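Local coordinates for putative hexulose 6 phosphate synthase (Salmonella typhimurium, PDB 3F4W), which is a putative enzyme of unestablished function that belongs to the HUMPS family, built as a closed eight-stranded parallel (beta/alpha)8 barrel, at residues H53-A58 with A78-V83. Residues are numbered along the deposited sequence; the frame is centred on the assembly and turned at random.
Sequences HKEVLA and ADYVTV
Leu57 pairs with Tyr80 and Ala58 with Val81 in parallel register, the strand axes 23° apart; Ala58 N donates to Tyr80 O at 2.9 Å, and Ala58 O takes Thr82 N. Where the strands begin, Val56 O accepts two backbone donors, Asp79 N at 2.7 Å and Tyr80 N at 3.1 Å. The Asp79 carboxylate stands in for a main-chain acceptor: with CG beside its own backbone N (chi1 -60°), OD1 turns its anti lone pair to Val56 N at 2.8 Å, and Lys48 adds a salt bridge to the same oxygen. The extended Glu55 chain runs past the edge of the Tyr80 ring, its carboxylate nearly perpendicular to the ring plane, and OE2 accepts from Tyr80 OH at 2.9 Å, met from above the carboxylate plane; Lys2 also salt-bridges OE2. Leu57 CD2 presses on Tyr80 CB at 3.3 Å, while CD1 meets Thr82 CG2. On the face opposite Leu57 and Tyr80, Ala58 CB touches CB of Ala78, which precedes the strand, at 4.0 Å. Helix 66-75 connects the two strands, completing a beta-alpha-beta unit of the TIM barrel, and covers Ala58 and Val81; Val56 packs on helix 42-50, and strands 28-31 and 105-109 continue the sheet on either side.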
ATOM      1  N   HIS A  53     -26.471   4.796  -1.379  1.00 27.72           N
ATOM      2  CA  HIS A  53     -27.024   3.459  -1.572  1.00 23.68           C
ATOM      3  C   HIS A  53     -26.055   2.511  -2.267  1.00 26.64           C
ATOM      4  O   HIS A  53     -26.361   1.335  -2.456  1.00 25.02           O
ATOM      5  CB  HIS A  53     -28.342   3.531  -2.343  1.00 27.74           C
ATOM      6  CG  HIS A  53     -29.393   4.336  -1.651  1.00 28.31           C
ATOM      7  ND1 HIS A  53     -29.726   5.615  -2.040  1.00 30.42           N
ATOM      8  CD2 HIS A  53     -30.171   4.053  -0.581  1.00 29.32           C
ATOM      9  CE1 HIS A  53     -30.674   6.081  -1.246  1.00 31.34           C
ATOM     10  NE2 HIS A  53     -30.961   5.153  -0.351  1.00 29.93           N
ATOM     11  N   LYS A  54     -24.887   3.029  -2.638  1.00 21.76           N
ATOM     12  CA  LYS A  54     -23.844   2.223  -3.266  1.00 24.29           C
ATOM     13  C   LYS A  54     -22.789   1.832  -2.238  1.00 23.58           C
ATOM     14  O   LYS A  54     -22.483   2.608  -1.334  1.00 23.82           O
ATOM     15  CB  LYS A  54     -23.181   3.011  -4.399  1.00 20.68           C
ATOM     16  CG  LYS A  54     -24.095   3.284  -5.573  1.00 21.79           C
ATOM     17  CD  LYS A  54     -24.445   1.991  -6.276  1.00 25.98           C
ATOM     18  CE  LYS A  54     -25.447   2.227  -7.382  1.00 27.74           C
ATOM     19  NZ  LYS A  54     -25.760   0.962  -8.082  1.00 24.82           N
ATOM     20  N   GLU A  55     -22.233   0.631  -2.376  1.00 21.09           N
ATOM     21  CA  GLU A  55     -21.144   0.207  -1.504  1.00 22.06           C
ATOM     22  C   GLU A  55     -19.827   0.807  -1.986  1.00 19.32           C
ATOM     23  O   GLU A  55     -19.586   0.917  -3.187  1.00 19.14           O
ATOM     24  CB  GLU A  55     -21.054  -1.319  -1.436  1.00 19.70           C
ATOM     25  CG  GLU A  55     -22.175  -1.961  -0.636  1.00 27.82           C
ATOM     26  CD  GLU A  55     -22.030  -3.467  -0.526  1.00 34.39           C
ATOM     27  OE1 GLU A  55     -22.330  -4.014   0.559  1.00 41.58           O
ATOM     28  OE2 GLU A  55     -21.617  -4.105  -1.518  1.00 30.49           O
ATOM     29  N   VAL A  56     -18.983   1.204  -1.043  1.00 15.38           N
ATOM     30  CA  VAL A  56     -17.710   1.820  -1.383  1.00 16.95           C
ATOM     31  C   VAL A  56     -16.570   0.962  -0.858  1.00 16.62           C
ATOM     32  O   VAL A  56     -16.558   0.577   0.311  1.00 17.15           O
ATOM     33  CB  VAL A  56     -17.604   3.264  -0.826  1.00 17.84           C
ATOM     34  CG1 VAL A  56     -16.239   3.861  -1.127  1.00 16.28           C
ATOM     35  CG2 VAL A  56     -18.706   4.141  -1.406  1.00 20.37           C
ATOM     36  N   LEU A  57     -15.630   0.649  -1.745  1.00 15.20           N
ATOM     37  CA  LEU A  57     -14.446  -0.138  -1.418  1.00 16.22           C
ATOM     38  C   LEU A  57     -13.222   0.779  -1.414  1.00 18.40           C
ATOM     39  O   LEU A  57     -12.972   1.483  -2.387  1.00 17.59           O
ATOM     40  CB  LEU A  57     -14.278  -1.249  -2.468  1.00 18.25           C
ATOM     41  CG  LEU A  57     -13.084  -2.212  -2.648  1.00 18.45           C
ATOM     42  CD1 LEU A  57     -11.734  -1.598  -2.319  1.00 21.35           C
ATOM     43  CD2 LEU A  57     -13.278  -3.543  -1.910  1.00 18.39           C
ATOM     44  N   ALA A  58     -12.466   0.779  -0.319  1.00 13.57           N
ATOM     45  CA  ALA A  58     -11.218   1.538  -0.267  1.00 14.32           C
ATOM     46  C   ALA A  58     -10.041   0.614  -0.555  1.00 12.39           C
ATOM     47  O   ALA A  58      -9.709  -0.249   0.260  1.00 13.99           O
ATOM     48  CB  ALA A  58     -11.050   2.202   1.098  1.00 15.50           C
ATOM     49  N   ALA A  78     -16.146   3.831   4.169  1.00 17.91           N
ATOM     50  CA  ALA A  78     -15.873   2.660   3.342  1.00 17.79           C
ATOM     51  C   ALA A  78     -16.635   1.440   3.853  1.00 16.26           C
ATOM     52  O   ALA A  78     -16.739   1.229   5.058  1.00 17.48           O
ATOM     53  CB  ALA A  78     -14.375   2.372   3.296  1.00 17.73           C
ATOM     54  N   ASP A  79     -17.173   0.646   2.933  1.00 14.25           N
ATOM     55  CA  ASP A  79     -17.832  -0.613   3.281  1.00 15.06           C
ATOM     56  C   ASP A  79     -16.866  -1.793   3.223  1.00 14.55           C
ATOM     57  O   ASP A  79     -17.067  -2.805   3.896  1.00 14.13           O
ATOM     58  CB  ASP A  79     -19.015  -0.858   2.347  1.00 17.11           C
ATOM     59  CG  ASP A  79     -20.043   0.233   2.437  1.00 17.30           C
ATOM     60  OD1 ASP A  79     -20.194   0.994   1.459  1.00 15.09           O
ATOM     61  OD2 ASP A  79     -20.675   0.352   3.508  1.00 18.48           O
ATOM     62  N   TYR A  80     -15.831  -1.659   2.397  1.00 14.32           N
ATOM     63  CA  TYR A  80     -14.767  -2.651   2.289  1.00 15.61           C
ATOM     64  C   TYR A  80     -13.409  -1.960   2.346  1.00 14.82           C
ATOM     65  O   TYR A  80     -13.278  -0.802   1.952  1.00 15.72           O
ATOM     66  CB  TYR A  80     -14.846  -3.401   0.955  1.00 12.95           C
ATOM     67  CG  TYR A  80     -16.161  -4.083   0.640  1.00 15.19           C
ATOM     68  CD1 TYR A  80     -16.345  -5.433   0.904  1.00 15.73           C
ATOM     69  CD2 TYR A  80     -17.206  -3.385   0.045  1.00 16.68           C
ATOM     70  CE1 TYR A  80     -17.535  -6.066   0.606  1.00 18.08           C
ATOM     71  CE2 TYR A  80     -18.406  -4.011  -0.259  1.00 17.83           C
ATOM     72  CZ  TYR A  80     -18.563  -5.355   0.026  1.00 19.76           C
ATOM     73  OH  TYR A  80     -19.747  -5.991  -0.272  1.00 20.03           O
ATOM     74  N   VAL A  81     -12.401  -2.676   2.830  1.00 12.80           N
ATOM     75  CA  VAL A  81     -11.014  -2.243   2.676  1.00 14.13           C
ATOM     76  C   VAL A  81     -10.200  -3.432   2.194  1.00 13.50           C
ATOM     77  O   VAL A  81     -10.520  -4.573   2.516  1.00 13.96           O
ATOM     78  CB  VAL A  81     -10.409  -1.708   3.991  1.00 14.71           C
ATOM     79  CG1 VAL A  81     -11.196  -0.497   4.486  0.50 10.13           C
ATOM     80  CG2 VAL A  81     -10.364  -2.798   5.049  0.50 11.70           C
ATOM     81  N   THR A  82      -9.156  -3.169   1.413  1.00 17.88           N
ATOM     82  CA  THR A  82      -8.282  -4.241   0.956  1.00 15.56           C
ATOM     83  C   THR A  82      -7.008  -4.307   1.786  1.00 14.95           C
ATOM     84  O   THR A  82      -6.439  -3.282   2.158  1.00 16.15           O
ATOM     85  CB  THR A  82      -7.894  -4.114  -0.538  1.00 14.82           C
ATOM     86  OG1 THR A  82      -7.286  -2.837  -0.772  1.00 15.60           O
ATOM     87  CG2 THR A  82      -9.114  -4.274  -1.432  1.00 16.17           C
ATOM     88  N   VAL A  83      -6.591  -5.532   2.081  1.00 12.55           N
ATOM     89  CA  VAL A  83      -5.316  -5.811   2.720  1.00 13.64           C
ATOM     90  C   VAL A  83      -4.584  -6.805   1.820  1.00 13.89           C
ATOM     91  O   VAL A  83      -5.217  -7.625   1.158  1.00 14.62           O
ATOM     92  CB  VAL A  83      -5.511  -6.416   4.129  1.00 15.41           C
ATOM     93  CG1 VAL A  83      -6.205  -7.771   4.036  1.00 13.35           C
ATOM     94  CG2 VAL A  83      -4.182  -6.558   4.841  1.00 13.49           C
TER